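Local coordinates for multicopper oxidase type 1 (Nitrosomonas europaea, PDB 3G5W), which probably oxidises substrates with copper as a two-domain, laccase-like multicopper oxidase, carrying a mononuclear copper site and a copper cluster shared between subunits, at residues 72-77 with 103-108; 97-102 with 235-240; 176-181 with 287-292. One frame throughout, in Å; residues are numbered along the deposited sequence.

How the contacts relate
Contacts 1 and 2 adjoin in sequence: the strand that supplies residues 97-102 to contact 2 runs straight into residues 103-108 of contact 1, although their centres lie about 22 Å apart. Contact 1 holds copper ligands themselves, with Cys104 on the mononuclear copper and His103 and His105 on the Cu-O-Cu linkage at the subunit interface. Contact 2 joins the two cupredoxin domains; the side chain of Trp101 is about 4 Å from a bound Cu-O-Cu linkage. Contact 3 belongs to the second domain, on the opposite side of the chain's centre from contact 1, about 36 Å between centres; the side chain of Thr177 is about 14 Å from a bound Cu-O-Cu linkage.

Contact 1: 72-77 with 103-108; sequences DGVPHA and HCHVNV. With CU (copper (II) ion), chain G; C2O (Cu-O-Cu linkage), chain K.
His105 meets the loop 72-77 mainly through its CB, which lies 3.4 Å from the carbonyl O of Gly73, while its ring has CG2 of Val74 over one face. The packing continues along the loop: the Pro75 ring crosses the His105 side chain at about a right angle, its CD 3.5 Å from His105 O, and Pro75 CG reaches CG2 of Val106 at 3.7 Å. Across the contact the two segments meet by van der Waals packing.

The hydrogen bonds lie within 103-108. His103 ND1 donates to Cys104 O at 2.8 Å in a nearly straight bond (172°); the oxygen sits close to the imidazole plane. Together with the bond from NE2 to copper CU3 of the Cu-O-Cu group, this holds the rotation of the ring. Val106 N gives Cys104 SG a hydrogen bond of 3.4 Å, so the sulfur is held by a backbone N-H as well as by the metal.

Metal bonds fan out from the His-Cys-His run typical of multicopper oxidases. Cys104 SG, placed anti to its own nitrogen (chi1 -170°), binds the mononuclear copper at 2.1 Å together with His56 and His111, with Met117 also part of the site, while NE2 of His105 takes copper CU2. His61 joins His103 on CU3, and His205, His251 and His253 of the second subunit supply the remaining histidine ligands of the pair.

Residues 103-108 connect strand 98-103 to helix 108-114, with His111 of that helix against Val106, and loop 72-77, between strands 59-61 and 87-93, packs Val74 on Met249 of the second subunit.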
ATOM      1  N   ASP A  72      -4.214  25.898 -11.052  1.00 20.33           N
ATOM      2  CA  ASP A  72      -3.924  24.557 -10.531  1.00 20.02           C
ATOM      3  C   ASP A  72      -2.746  24.514  -9.532  1.00 20.10           C
ATOM      4  O   ASP A  72      -2.581  23.538  -8.788  1.00 20.08           O
ATOM      5  CB  ASP A  72      -3.687  23.584 -11.691  1.00 19.82           C
ATOM      6  CG  ASP A  72      -3.745  22.133 -11.259  1.00 19.66           C
ATOM      7  OD1 ASP A  72      -4.654  21.757 -10.476  1.00 16.94           O
ATOM      8  OD2 ASP A  72      -2.870  21.362 -11.707  1.00 21.46           O
ATOM      9  N   GLY A  73      -1.915  25.553  -9.538  1.00 19.62           N
ATOM     10  CA  GLY A  73      -0.887  25.719  -8.513  1.00 19.53           C
ATOM     11  C   GLY A  73       0.363  24.863  -8.621  1.00 19.90           C
ATOM     12  O   GLY A  73       0.933  24.462  -7.606  1.00 19.89           O
ATOM     13  N   VAL A  74       0.797  24.586  -9.845  1.00 19.72           N
ATOM     14  CA  VAL A  74       2.013  23.813 -10.056  1.00 19.83           C
ATOM     15  C   VAL A  74       3.092  24.723 -10.619  1.00 20.06           C
ATOM     16  O   VAL A  74       2.940  25.256 -11.720  1.00 19.94           O
ATOM     17  CB  VAL A  74       1.786  22.624 -11.013  1.00 19.42           C
ATOM     18  CG1 VAL A  74       3.033  21.749 -11.076  1.00 19.88           C
ATOM     19  CG2 VAL A  74       0.587  21.807 -10.569  1.00 20.04           C
ATOM     20  N   PRO A  75       4.198  24.886  -9.873  1.00 20.48           N
ATOM     21  CA  PRO A  75       5.265  25.745 -10.360  1.00 21.06           C
ATOM     22  C   PRO A  75       5.907  25.096 -11.573  1.00 21.70           C
ATOM     23  O   PRO A  75       6.029  23.873 -11.618  1.00 21.74           O
ATOM     24  CB  PRO A  75       6.245  25.794  -9.182  1.00 20.74           C
ATOM     25  CG  PRO A  75       5.995  24.543  -8.420  1.00 20.66           C
ATOM     26  CD  PRO A  75       4.533  24.252  -8.583  1.00 20.42           C
ATOM     27  N   HIS A  76       6.293  25.910 -12.553  1.00 22.70           N
ATOM     28  CA  HIS A  76       6.943  25.435 -13.785  1.00 23.52           C
ATOM     29  C   HIS A  76       6.020  24.604 -14.691  1.00 23.41           C
ATOM     30  O   HIS A  76       6.492  23.925 -15.610  1.00 23.31           O
ATOM     31  CB  HIS A  76       8.256  24.677 -13.499  1.00 24.45           C
ATOM     32  CG  HIS A  76       9.040  25.228 -12.345  1.00 26.97           C
ATOM     33  ND1 HIS A  76       9.616  26.481 -12.363  1.00 28.98           N
ATOM     34  CD2 HIS A  76       9.337  24.694 -11.135  1.00 29.51           C
ATOM     35  CE1 HIS A  76      10.232  26.698 -11.214  1.00 30.04           C
ATOM     36  NE2 HIS A  76      10.080  25.629 -10.450  1.00 30.15           N
ATOM     37  N   ALA A  77       4.712  24.662 -14.423  1.00 22.96           N
ATOM     38  CA  ALA A  77       3.700  24.016 -15.266  1.00 22.43           C
ATOM     39  C   ALA A  77       2.448  24.875 -15.490  1.00 21.98           C
ATOM     40  O   ALA A  77       1.923  24.937 -16.605  1.00 22.07           O
ATOM     41  CB  ALA A  77       3.311  22.656 -14.692  1.00 22.55           C
ATOM     42  N   HIS A 103      -2.345  21.969  -0.728  1.00 15.11           N
ATOM     43  CA  HIS A 103      -0.970  21.922  -0.279  1.00 15.67           C
ATOM     44  C   HIS A 103      -0.065  22.649  -1.253  1.00 15.59           C
ATOM     45  O   HIS A 103      -0.434  22.897  -2.406  1.00 15.59           O
ATOM     46  CB  HIS A 103      -0.502  20.465  -0.071  1.00 15.18           C
ATOM     47  CG  HIS A 103      -0.607  19.595  -1.288  1.00 16.47           C
ATOM     48  ND1 HIS A 103       0.358  19.566  -2.272  1.00 16.98           N
ATOM     49  CD2 HIS A 103      -1.534  18.674  -1.649  1.00 16.45           C
ATOM     50  CE1 HIS A 103       0.018  18.687  -3.199  1.00 16.32           C
ATOM     51  NE2 HIS A 103      -1.126  18.134  -2.846  1.00 16.55           N
ATOM     52  N   CYS A 104       1.126  22.988  -0.781  1.00 16.23           N
ATOM     53  CA  CYS A 104       2.138  23.566  -1.645  1.00 16.44           C
ATOM     54  C   CYS A 104       2.579  22.514  -2.654  1.00 16.72           C
ATOM     55  O   CYS A 104       2.532  21.324  -2.357  1.00 16.85           O
ATOM     56  CB  CYS A 104       3.333  24.001  -0.814  1.00 16.72           C
ATOM     57  SG  CYS A 104       4.507  24.973  -1.759  1.00 16.97           S
ATOM     58  N   HIS A 105       3.003  22.948  -3.840  1.00 17.12           N
ATOM     59  CA  HIS A 105       3.525  22.022  -4.846  1.00 18.04           C
ATOM     60  C   HIS A 105       4.977  22.337  -5.232  1.00 18.40           C
ATOM     61  O   HIS A 105       5.462  21.867  -6.264  1.00 18.43           O
ATOM     62  CB  HIS A 105       2.633  22.001  -6.089  1.00 17.88           C
ATOM     63  CG  HIS A 105       2.438  20.633  -6.678  1.00 19.51           C
ATOM     64  ND1 HIS A 105       3.481  19.872  -7.166  1.00 20.77           N
ATOM     65  CD2 HIS A 105       1.319  19.888  -6.852  1.00 18.98           C
ATOM     66  CE1 HIS A 105       3.012  18.721  -7.618  1.00 21.60           C
ATOM     67  NE2 HIS A 105       1.704  18.704  -7.435  1.00 21.02           N
ATOM     68  N   VAL A 106       5.656  23.126  -4.399  1.00 18.61           N
ATOM     69  CA  VAL A 106       7.092  23.399  -4.550  1.00 19.14           C
ATOM     70  C   VAL A 106       7.862  22.407  -3.677  1.00 19.55           C
ATOM     71  O   VAL A 106       7.497  22.184  -2.523  1.00 19.38           O
ATOM     72  CB  VAL A 106       7.457  24.861  -4.121  1.00 19.13           C
ATOM     73  CG1 VAL A 106       8.967  25.092  -4.157  1.00 19.39           C
ATOM     74  CG2 VAL A 106       6.753  25.893  -5.011  1.00 19.29           C
ATOM     75  N   ASN A 107       8.914  21.798  -4.226  1.00 19.84           N
ATOM     76  CA  ASN A 107       9.803  20.939  -3.429  1.00 20.50           C
ATOM     77  C   ASN A 107       9.055  20.096  -2.400  1.00 20.57           C
ATOM     78  O   ASN A 107       9.373  20.115  -1.204  1.00 20.03           O
ATOM     79  CB  ASN A 107      10.882  21.784  -2.736  1.00 21.23           C
ATOM     80  CG  ASN A 107      11.752  22.525  -3.717  1.00 22.91           C
ATOM     81  OD1 ASN A 107      11.746  22.235  -4.912  1.00 24.71           O
ATOM     82  ND2 ASN A 107      12.504  23.500  -3.220  1.00 26.07           N
ATOM     83  N   VAL A 108       8.059  19.349  -2.874  1.00 20.63           N
ATOM     84  CA  VAL A 108       7.098  18.695  -1.977  1.00 21.06           C
ATOM     85  C   VAL A 108       7.737  17.703  -0.999  1.00 21.15           C
ATOM     86  O   VAL A 108       7.267  17.563   0.136  1.00 21.00           O
ATOM     87  CB  VAL A 108       5.937  18.035  -2.751  1.00 20.82           C
ATOM     88  CG1 VAL A 108       5.148  19.099  -3.494  1.00 21.24           C
ATOM     89  CG2 VAL A 108       6.458  16.987  -3.725  1.00 21.02           C
TER
HETATM   90 CU    CU G   1       6.112  25.464  -0.421  1.00 23.24          CU
HETATM   91 CU2  C2O K   3       0.427  17.166  -8.138  1.00 21.92          CU
HETATM   92 CU3  C2O K   3      -1.907  16.456  -3.739  1.00 20.54          CU
HETATM   93  O1  C2O K   3      -0.273  16.921  -6.305  1.00 41.71           O

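Contact 2: 97-102 with 235-240; sequences AGTMWY and RYDVIL
Arg235 extends from strand 235-240 to strand 98-102, its CB 3.8 Å from the carbonyl O of Thr99. CG lies alongside CG2 of Thr99, and CD comes 3.6 Å from CD1 of Trp101. Bends at chi2 (85°) and chi3 (68°) turn the chain back so that NE donates to Thr99 O at 3.0 Å, with that oxygen near the guanidinium plane. At the tip NH2 makes a weak hydrogen bond of 3.3 Å to Met100 SD, again at the edge of the group, and a salt bridge to Asp226 of the second subunit; NH1 binds Gly233 O.

Two residues on, Asp237 receives the Thr99 hydroxyl on the syn side of OD2 at 2.8 Å. A water accepts from Thr99 N and donates to Asp237 OD1, so the carboxylate is tied to both the side chain and the backbone of one residue. Arg189 forms a salt bridge with OD1.

Across the join between the two cupredoxin domains the charged groups thus meet a carbonyl, a thioether and a hydroxyl, with counter-charges from Arg189 and from Asp226 of the second subunit. The guanidinium is gripped through NE, NH1 and NH2, which probably limits its rotation beside Trp101, a residue lining the Cu-O-Cu pocket.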
ATOM      1  N   ALA A  97     -17.706  17.650  -5.549  1.00 21.31           N
ATOM      2  CA  ALA A  97     -17.928  17.631  -4.107  1.00 20.91           C
ATOM      3  C   ALA A  97     -17.052  16.567  -3.441  1.00 20.53           C
ATOM      4  O   ALA A  97     -16.592  15.628  -4.102  1.00 20.89           O
ATOM      5  CB  ALA A  97     -19.396  17.369  -3.809  1.00 20.85           C
ATOM      6  N   GLY A  98     -16.818  16.717  -2.142  1.00 19.63           N
ATOM      7  CA  GLY A  98     -16.121  15.688  -1.376  1.00 19.19           C
ATOM      8  C   GLY A  98     -14.998  16.193  -0.498  1.00 18.77           C
ATOM      9  O   GLY A  98     -14.808  17.400  -0.354  1.00 19.16           O
ATOM     10  N   THR A  99     -14.281  15.248   0.110  1.00 18.31           N
ATOM     11  CA  THR A  99     -13.124  15.528   0.945  1.00 17.95           C
ATOM     12  C   THR A  99     -11.936  15.783   0.033  1.00 17.88           C
ATOM     13  O   THR A  99     -11.359  14.851  -0.556  1.00 17.76           O
ATOM     14  CB  THR A  99     -12.787  14.353   1.878  1.00 17.58           C
ATOM     15  OG1 THR A  99     -13.917  14.059   2.710  1.00 17.18           O
ATOM     16  CG2 THR A  99     -11.578  14.693   2.756  1.00 17.14           C
ATOM     17  N   MET A 100     -11.591  17.055  -0.098  1.00 17.83           N
ATOM     18  CA  MET A 100     -10.424  17.440  -0.876  1.00 17.72           C
ATOM     19  C   MET A 100      -9.410  18.087   0.069  1.00 17.02           C
ATOM     20  O   MET A 100      -9.650  18.199   1.273  1.00 17.03           O
ATOM     21  CB  MET A 100     -10.816  18.378  -2.024  1.00 18.30           C
ATOM     22  CG  MET A 100     -12.086  17.969  -2.794  1.00 20.18           C
ATOM     23  SD  MET A 100     -12.061  16.292  -3.475  1.00 25.94           S
ATOM     24  CE  MET A 100     -13.540  16.326  -4.486  1.00 22.85           C
ATOM     25  N   TRP A 101      -8.271  18.502  -0.468  1.00 16.26           N
ATOM     26  CA  TRP A 101      -7.283  19.189   0.345  1.00 15.82           C
ATOM     27  C   TRP A 101      -6.416  20.095  -0.502  1.00 15.77           C
ATOM     28  O   TRP A 101      -6.506  20.083  -1.735  1.00 15.86           O
ATOM     29  CB  TRP A 101      -6.453  18.202   1.189  1.00 15.54           C
ATOM     30  CG  TRP A 101      -5.572  17.241   0.430  1.00 16.01           C
ATOM     31  CD1 TRP A 101      -5.947  16.395  -0.570  1.00 16.56           C
ATOM     32  CD2 TRP A 101      -4.174  16.996   0.656  1.00 15.90           C
ATOM     33  NE1 TRP A 101      -4.872  15.649  -0.989  1.00 15.67           N
ATOM     34  CE2 TRP A 101      -3.771  15.997  -0.258  1.00 16.07           C
ATOM     35  CE3 TRP A 101      -3.226  17.521   1.544  1.00 15.34           C
ATOM     36  CZ2 TRP A 101      -2.454  15.518  -0.320  1.00 16.30           C
ATOM     37  CZ3 TRP A 101      -1.915  17.044   1.486  1.00 15.84           C
ATOM     38  CH2 TRP A 101      -1.544  16.048   0.559  1.00 16.11           C
ATOM     39  N   TYR A 102      -5.613  20.912   0.166  1.00 15.55           N
ATOM     40  CA  TYR A 102      -4.718  21.802  -0.529  1.00 15.31           C
ATOM     41  C   TYR A 102      -3.351  21.778   0.106  1.00 14.87           C
ATOM     42  O   TYR A 102      -3.209  21.559   1.307  1.00 14.34           O
ATOM     43  CB  TYR A 102      -5.281  23.221  -0.631  1.00 15.87           C
ATOM     44  CG  TYR A 102      -5.503  23.975   0.665  1.00 16.34           C
ATOM     45  CD1 TYR A 102      -6.676  23.811   1.398  1.00 15.70           C
ATOM     46  CD2 TYR A 102      -4.567  24.913   1.117  1.00 17.48           C
ATOM     47  CE1 TYR A 102      -6.898  24.526   2.569  1.00 16.49           C
ATOM     48  CE2 TYR A 102      -4.774  25.633   2.290  1.00 18.13           C
ATOM     49  CZ  TYR A 102      -5.947  25.438   3.009  1.00 17.92           C
ATOM     50  OH  TYR A 102      -6.171  26.170   4.160  1.00 16.97           O
ATOM     51  N   ARG A 235      -7.804  10.142  -0.302  1.00 17.27           N
ATOM     52  CA  ARG A 235      -8.699  10.420   0.806  1.00 17.35           C
ATOM     53  C   ARG A 235      -9.730   9.316   0.870  1.00 17.69           C
ATOM     54  O   ARG A 235     -10.211   8.851  -0.167  1.00 17.36           O
ATOM     55  CB  ARG A 235      -9.411  11.766   0.645  1.00 17.17           C
ATOM     56  CG  ARG A 235      -8.519  12.998   0.828  1.00 17.18           C
ATOM     57  CD  ARG A 235      -7.806  13.365  -0.461  1.00 17.67           C
ATOM     58  NE  ARG A 235      -8.740  13.839  -1.476  1.00 18.18           N
ATOM     59  CZ  ARG A 235      -8.607  13.635  -2.779  1.00 20.14           C
ATOM     60  NH1 ARG A 235      -7.572  12.944  -3.252  1.00 20.45           N
ATOM     61  NH2 ARG A 235      -9.526  14.111  -3.614  1.00 20.09           N
ATOM     62  N   TYR A 236     -10.056   8.904   2.092  1.00 18.04           N
ATOM     63  CA  TYR A 236     -11.152   7.984   2.339  1.00 18.65           C
ATOM     64  C   TYR A 236     -12.079   8.554   3.399  1.00 18.91           C
ATOM     65  O   TYR A 236     -11.617   8.995   4.452  1.00 19.09           O
ATOM     66  CB  TYR A 236     -10.617   6.622   2.787  1.00 18.99           C
ATOM     67  CG  TYR A 236      -9.999   5.831   1.656  1.00 19.64           C
ATOM     68  CD1 TYR A 236     -10.796   5.094   0.784  1.00 19.55           C
ATOM     69  CD2 TYR A 236      -8.620   5.829   1.448  1.00 20.00           C
ATOM     70  CE1 TYR A 236     -10.241   4.367  -0.266  1.00 20.50           C
ATOM     71  CE2 TYR A 236      -8.050   5.101   0.397  1.00 20.67           C
ATOM     72  CZ  TYR A 236      -8.868   4.371  -0.451  1.00 20.64           C
ATOM     73  OH  TYR A 236      -8.324   3.650  -1.497  1.00 20.23           O
ATOM     74  N   ASP A 237     -13.382   8.557   3.112  1.00 18.89           N
ATOM     75  CA  ASP A 237     -14.387   8.865   4.128  1.00 19.07           C
ATOM     76  C   ASP A 237     -14.914   7.564   4.708  1.00 18.98           C
ATOM     77  O   ASP A 237     -15.459   6.718   3.988  1.00 18.79           O
ATOM     78  CB  ASP A 237     -15.545   9.698   3.559  1.00 19.14           C
ATOM     79  CG  ASP A 237     -15.103  11.080   3.077  1.00 20.65           C
ATOM     80  OD1 ASP A 237     -15.907  12.027   3.176  1.00 22.72           O
ATOM     81  OD2 ASP A 237     -13.963  11.228   2.581  1.00 24.39           O
ATOM     82  N   VAL A 238     -14.746   7.416   6.014  1.00 18.98           N
ATOM     83  CA  VAL A 238     -15.170   6.217   6.719  1.00 19.37           C
ATOM     84  C   VAL A 238     -16.335   6.580   7.623  1.00 19.33           C
ATOM     85  O   VAL A 238     -16.215   7.473   8.470  1.00 19.74           O
ATOM     86  CB  VAL A 238     -14.020   5.608   7.550  1.00 19.42           C
ATOM     87  CG1 VAL A 238     -14.469   4.316   8.233  1.00 20.06           C
ATOM     88  CG2 VAL A 238     -12.803   5.337   6.663  1.00 19.41           C
ATOM     89  N   ILE A 239     -17.458   5.898   7.426  1.00 19.34           N
ATOM     90  CA  ILE A 239     -18.637   6.118   8.259  1.00 19.60           C
ATOM     91  C   ILE A 239     -18.777   4.996   9.300  1.00 19.69           C
ATOM     92  O   ILE A 239     -18.689   3.810   8.968  1.00 19.20           O
ATOM     93  CB  ILE A 239     -19.919   6.352   7.402  1.00 19.80           C
ATOM     94  CG1 ILE A 239     -19.965   7.816   6.950  1.00 21.48           C
ATOM     95  CG2 ILE A 239     -21.195   6.086   8.218  1.00 20.12           C
ATOM     96  CD1 ILE A 239     -19.700   8.052   5.501  1.00 23.83           C
ATOM     97  N   LEU A 240     -18.947   5.388  10.560  1.00 19.85           N
ATOM     98  CA  LEU A 240     -19.059   4.444  11.663  1.00 20.71           C
ATOM     99  C   LEU A 240     -20.354   4.691  12.429  1.00 20.99           C
ATOM    100  O   LEU A 240     -20.629   5.823  12.847  1.00 20.53           O
ATOM    101  CB  LEU A 240     -17.861   4.593  12.621  1.00 20.98           C
ATOM    102  CG  LEU A 240     -16.400   4.495  12.166  1.00 22.13           C
ATOM    103  CD1 LEU A 240     -15.480   5.116  13.229  1.00 24.45           C
ATOM    104  CD2 LEU A 240     -15.996   3.063  11.940  1.00 23.14           C
TER
HETATM  105  O   HOH W   1     -15.879  12.812   0.270  1.00 21.19           O

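Contact 3: 176-181 with 287-292; sequences ETQPIR and KDKKFV
The approach to edge strand 180-182 of the second cupredoxin domain is covered here by the long loop that follows strand 269-274, and Gln178 and Arg181 carry much of the join. Bent at chi2 (-65°), the Gln178 chain brings OE1 to Val292 N, which donates at 2.9 Å from well above the amide's carbonyl plane; on the same amide, NE2 lies 3.5 Å from Val292 CG2. A water accepts from NE2 and donates to Lys290 O, bridging the amide to a second point of the loop. Replacing Gln178 with an alanine would probably leave Val292 N without this acceptor and open a gap beside the valine.

Lys289 reaches back the other way, its NZ making a weak hydrogen bond of 3.0 Å to Thr177 O and a hydrogen bond to Pro175 O.

Farther along, the Arg181 guanidinium lies flat on the Phe291 ring, centres 4.2 Å apart and planes only 9° from parallel, with CD over the ring face in a CH-pi contact. The ring's edge faces Pro179 O, and Phe291 CD2 touches Pro179 CG at 3.8 Å. Glu273 takes the NE of Arg181 in a salt bridge, while a water connects NH2 to Lys289 O.

Side-chain stacking and apolar packing thus stand beside bonds to backbone groups, Val292 N and Thr177 O, and the arginine's charge is probably balanced by Glu273 while its face rests on the phenyl ring.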
ATOM      1  N   GLU A 176      -0.877  13.543  22.651  1.00 20.43           N
ATOM      2  CA  GLU A 176      -1.353  14.926  22.535  1.00 20.62           C
ATOM      3  C   GLU A 176      -2.412  15.140  21.440  1.00 20.17           C
ATOM      4  O   GLU A 176      -2.791  16.275  21.126  1.00 19.60           O
ATOM      5  CB  GLU A 176      -0.176  15.885  22.397  1.00 20.95           C
ATOM      6  CG  GLU A 176       0.560  16.069  23.711  1.00 22.74           C
ATOM      7  CD  GLU A 176       1.849  16.843  23.569  1.00 24.99           C
ATOM      8  OE1 GLU A 176       1.863  17.861  22.841  1.00 26.64           O
ATOM      9  OE2 GLU A 176       2.848  16.431  24.194  1.00 27.09           O
ATOM     10  N   THR A 177      -2.897  14.035  20.879  1.00 19.37           N
ATOM     11  CA  THR A 177      -4.115  14.039  20.071  1.00 19.14           C
ATOM     12  C   THR A 177      -5.330  14.200  20.990  1.00 18.92           C
ATOM     13  O   THR A 177      -5.174  14.292  22.206  1.00 19.22           O
ATOM     14  CB  THR A 177      -4.236  12.734  19.251  1.00 18.92           C
ATOM     15  OG1 THR A 177      -4.037  11.610  20.114  1.00 20.26           O
ATOM     16  CG2 THR A 177      -3.190  12.701  18.159  1.00 18.46           C
ATOM     17  N   GLN A 178      -6.535  14.236  20.418  1.00 18.63           N
ATOM     18  CA  GLN A 178      -7.756  14.412  21.208  1.00 18.32           C
ATOM     19  C   GLN A 178      -8.719  13.244  21.028  1.00 18.28           C
ATOM     20  O   GLN A 178      -8.838  12.710  19.929  1.00 18.22           O
ATOM     21  CB  GLN A 178      -8.468  15.721  20.823  1.00 18.44           C
ATOM     22  CG  GLN A 178      -7.673  16.981  21.144  1.00 18.04           C
ATOM     23  CD  GLN A 178      -7.471  17.188  22.629  1.00 20.06           C
ATOM     24  OE1 GLN A 178      -8.355  16.906  23.436  1.00 20.57           O
ATOM     25  NE2 GLN A 178      -6.298  17.691  22.999  1.00 20.86           N
ATOM     26  N   PRO A 179      -9.430  12.859  22.103  1.00 18.59           N
ATOM     27  CA  PRO A 179     -10.417  11.793  21.940  1.00 18.36           C
ATOM     28  C   PRO A 179     -11.573  12.256  21.058  1.00 18.51           C
ATOM     29  O   PRO A 179     -11.894  13.449  21.022  1.00 18.88           O
ATOM     30  CB  PRO A 179     -10.903  11.541  23.367  1.00 18.72           C
ATOM     31  CG  PRO A 179     -10.666  12.856  24.093  1.00 18.41           C
ATOM     32  CD  PRO A 179      -9.391  13.380  23.490  1.00 18.45           C
ATOM     33  N   ILE A 180     -12.161  11.319  20.328  1.00 18.00           N
ATOM     34  CA  ILE A 180     -13.382  11.566  19.569  1.00 18.05           C
ATOM     35  C   ILE A 180     -14.521  11.209  20.508  1.00 18.43           C
ATOM     36  O   ILE A 180     -14.638  10.066  20.915  1.00 18.31           O
ATOM     37  CB  ILE A 180     -13.383  10.724  18.272  1.00 18.00           C
ATOM     38  CG1 ILE A 180     -12.311  11.274  17.314  1.00 17.73           C
ATOM     39  CG2 ILE A 180     -14.789  10.685  17.610  1.00 16.80           C
ATOM     40  CD1 ILE A 180     -11.926  10.344  16.161  1.00 18.43           C
ATOM     41  N   ARG A 181     -15.325  12.200  20.897  1.00 18.91           N
ATOM     42  CA  ARG A 181     -16.344  11.984  21.929  1.00 19.67           C
ATOM     43  C   ARG A 181     -17.726  11.843  21.323  1.00 19.95           C
ATOM     44  O   ARG A 181     -18.175  12.710  20.571  1.00 20.31           O
ATOM     45  CB  ARG A 181     -16.326  13.101  22.982  1.00 19.56           C
ATOM     46  CG  ARG A 181     -15.071  13.104  23.824  1.00 20.99           C
ATOM     47  CD  ARG A 181     -15.086  14.173  24.889  1.00 21.68           C
ATOM     48  NE  ARG A 181     -14.038  13.926  25.879  1.00 23.30           N
ATOM     49  CZ  ARG A 181     -13.781  14.710  26.921  1.00 23.12           C
ATOM     50  NH1 ARG A 181     -14.492  15.816  27.117  1.00 22.60           N
ATOM     51  NH2 ARG A 181     -12.806  14.390  27.765  1.00 22.64           N
ATOM     52  N   LYS A 287      -7.945   9.651  31.566  1.00 25.84           N
ATOM     53  CA  LYS A 287      -8.935   9.926  32.608  1.00 27.20           C
ATOM     54  C   LYS A 287      -8.914  11.392  33.056  1.00 27.22           C
ATOM     55  O   LYS A 287      -9.948  11.935  33.434  1.00 27.09           O
ATOM     56  CB  LYS A 287      -8.777   8.968  33.802  1.00 27.21           C
ATOM     57  CG  LYS A 287      -7.475   9.084  34.583  1.00 28.32           C
ATOM     58  CD  LYS A 287      -7.462   8.088  35.745  1.00 29.04           C
ATOM     59  CE  LYS A 287      -6.310   8.347  36.714  1.00 32.24           C
ATOM     60  NZ  LYS A 287      -6.715   9.243  37.851  1.00 34.18           N
ATOM     61  N   ASP A 288      -7.744  12.024  32.977  1.00 27.85           N
ATOM     62  CA  ASP A 288      -7.559  13.417  33.417  1.00 28.73           C
ATOM     63  C   ASP A 288      -7.191  14.389  32.286  1.00 28.73           C
ATOM     64  O   ASP A 288      -6.651  15.476  32.535  1.00 28.96           O
ATOM     65  CB  ASP A 288      -6.497  13.481  34.520  1.00 29.12           C
ATOM     66  CG  ASP A 288      -6.965  12.846  35.819  1.00 30.62           C
ATOM     67  OD1 ASP A 288      -8.024  13.264  36.344  1.00 32.11           O
ATOM     68  OD2 ASP A 288      -6.272  11.930  36.316  1.00 32.60           O
ATOM     69  N   LYS A 289      -7.489  13.998  31.052  1.00 28.41           N
ATOM     70  CA  LYS A 289      -7.130  14.782  29.875  1.00 28.12           C
ATOM     71  C   LYS A 289      -7.945  16.071  29.772  1.00 27.80           C
ATOM     72  O   LYS A 289      -9.166  16.063  29.950  1.00 27.62           O
ATOM     73  CB  LYS A 289      -7.316  13.939  28.609  1.00 28.55           C
ATOM     74  CG  LYS A 289      -6.277  14.191  27.518  1.00 28.89           C
ATOM     75  CD  LYS A 289      -6.848  14.957  26.360  1.00 29.25           C
ATOM     76  CE  LYS A 289      -6.112  14.626  25.066  1.00 28.07           C
ATOM     77  NZ  LYS A 289      -4.693  15.083  25.019  1.00 27.49           N
ATOM     78  N   LYS A 290      -7.244  17.167  29.489  1.00 27.20           N
ATOM     79  CA  LYS A 290      -7.857  18.455  29.179  1.00 27.08           C
ATOM     80  C   LYS A 290      -8.361  18.403  27.737  1.00 26.01           C
ATOM     81  O   LYS A 290      -7.561  18.436  26.803  1.00 25.99           O
ATOM     82  CB  LYS A 290      -6.814  19.574  29.299  1.00 27.76           C
ATOM     83  CG  LYS A 290      -6.497  20.050  30.718  1.00 30.05           C
ATOM     84  CD  LYS A 290      -7.525  21.091  31.194  1.00 33.77           C
ATOM     85  CE  LYS A 290      -7.545  22.348  30.315  1.00 34.87           C
ATOM     86  NZ  LYS A 290      -8.950  22.813  30.092  1.00 36.15           N
ATOM     87  N   PHE A 291      -9.678  18.315  27.559  1.00 24.52           N
ATOM     88  CA  PHE A 291     -10.259  18.196  26.223  1.00 23.25           C
ATOM     89  C   PHE A 291     -10.137  19.487  25.417  1.00 22.95           C
ATOM     90  O   PHE A 291     -10.411  20.584  25.926  1.00 22.51           O
ATOM     91  CB  PHE A 291     -11.720  17.755  26.294  1.00 23.21           C
ATOM     92  CG  PHE A 291     -12.349  17.523  24.947  1.00 22.63           C
ATOM     93  CD1 PHE A 291     -13.340  18.374  24.472  1.00 22.41           C
ATOM     94  CD2 PHE A 291     -11.938  16.454  24.143  1.00 21.72           C
ATOM     95  CE1 PHE A 291     -13.924  18.168  23.227  1.00 22.21           C
ATOM     96  CE2 PHE A 291     -12.518  16.236  22.898  1.00 21.47           C
ATOM     97  CZ  PHE A 291     -13.511  17.096  22.439  1.00 21.88           C
ATOM     98  N   VAL A 292      -9.714  19.353  24.161  1.00 21.93           N
ATOM     99  CA  VAL A 292      -9.666  20.494  23.251  1.00 21.33           C
ATOM    100  C   VAL A 292     -10.683  20.302  22.115  1.00 21.02           C
ATOM    101  O   VAL A 292     -10.490  19.431  21.255  1.00 20.70           O
ATOM    102  CB  VAL A 292      -8.241  20.733  22.688  1.00 21.17           C
ATOM    103  CG1 VAL A 292      -8.230  21.915  21.725  1.00 21.25           C
ATOM    104  CG2 VAL A 292      -7.233  20.959  23.823  1.00 21.21           C
TER
HETATM  105  O   HOH W   2      -5.127  18.406  25.868  1.00 38.76           O
HETATM  106  O   HOH W   3     -12.020  15.607  30.036  1.00 49.09           O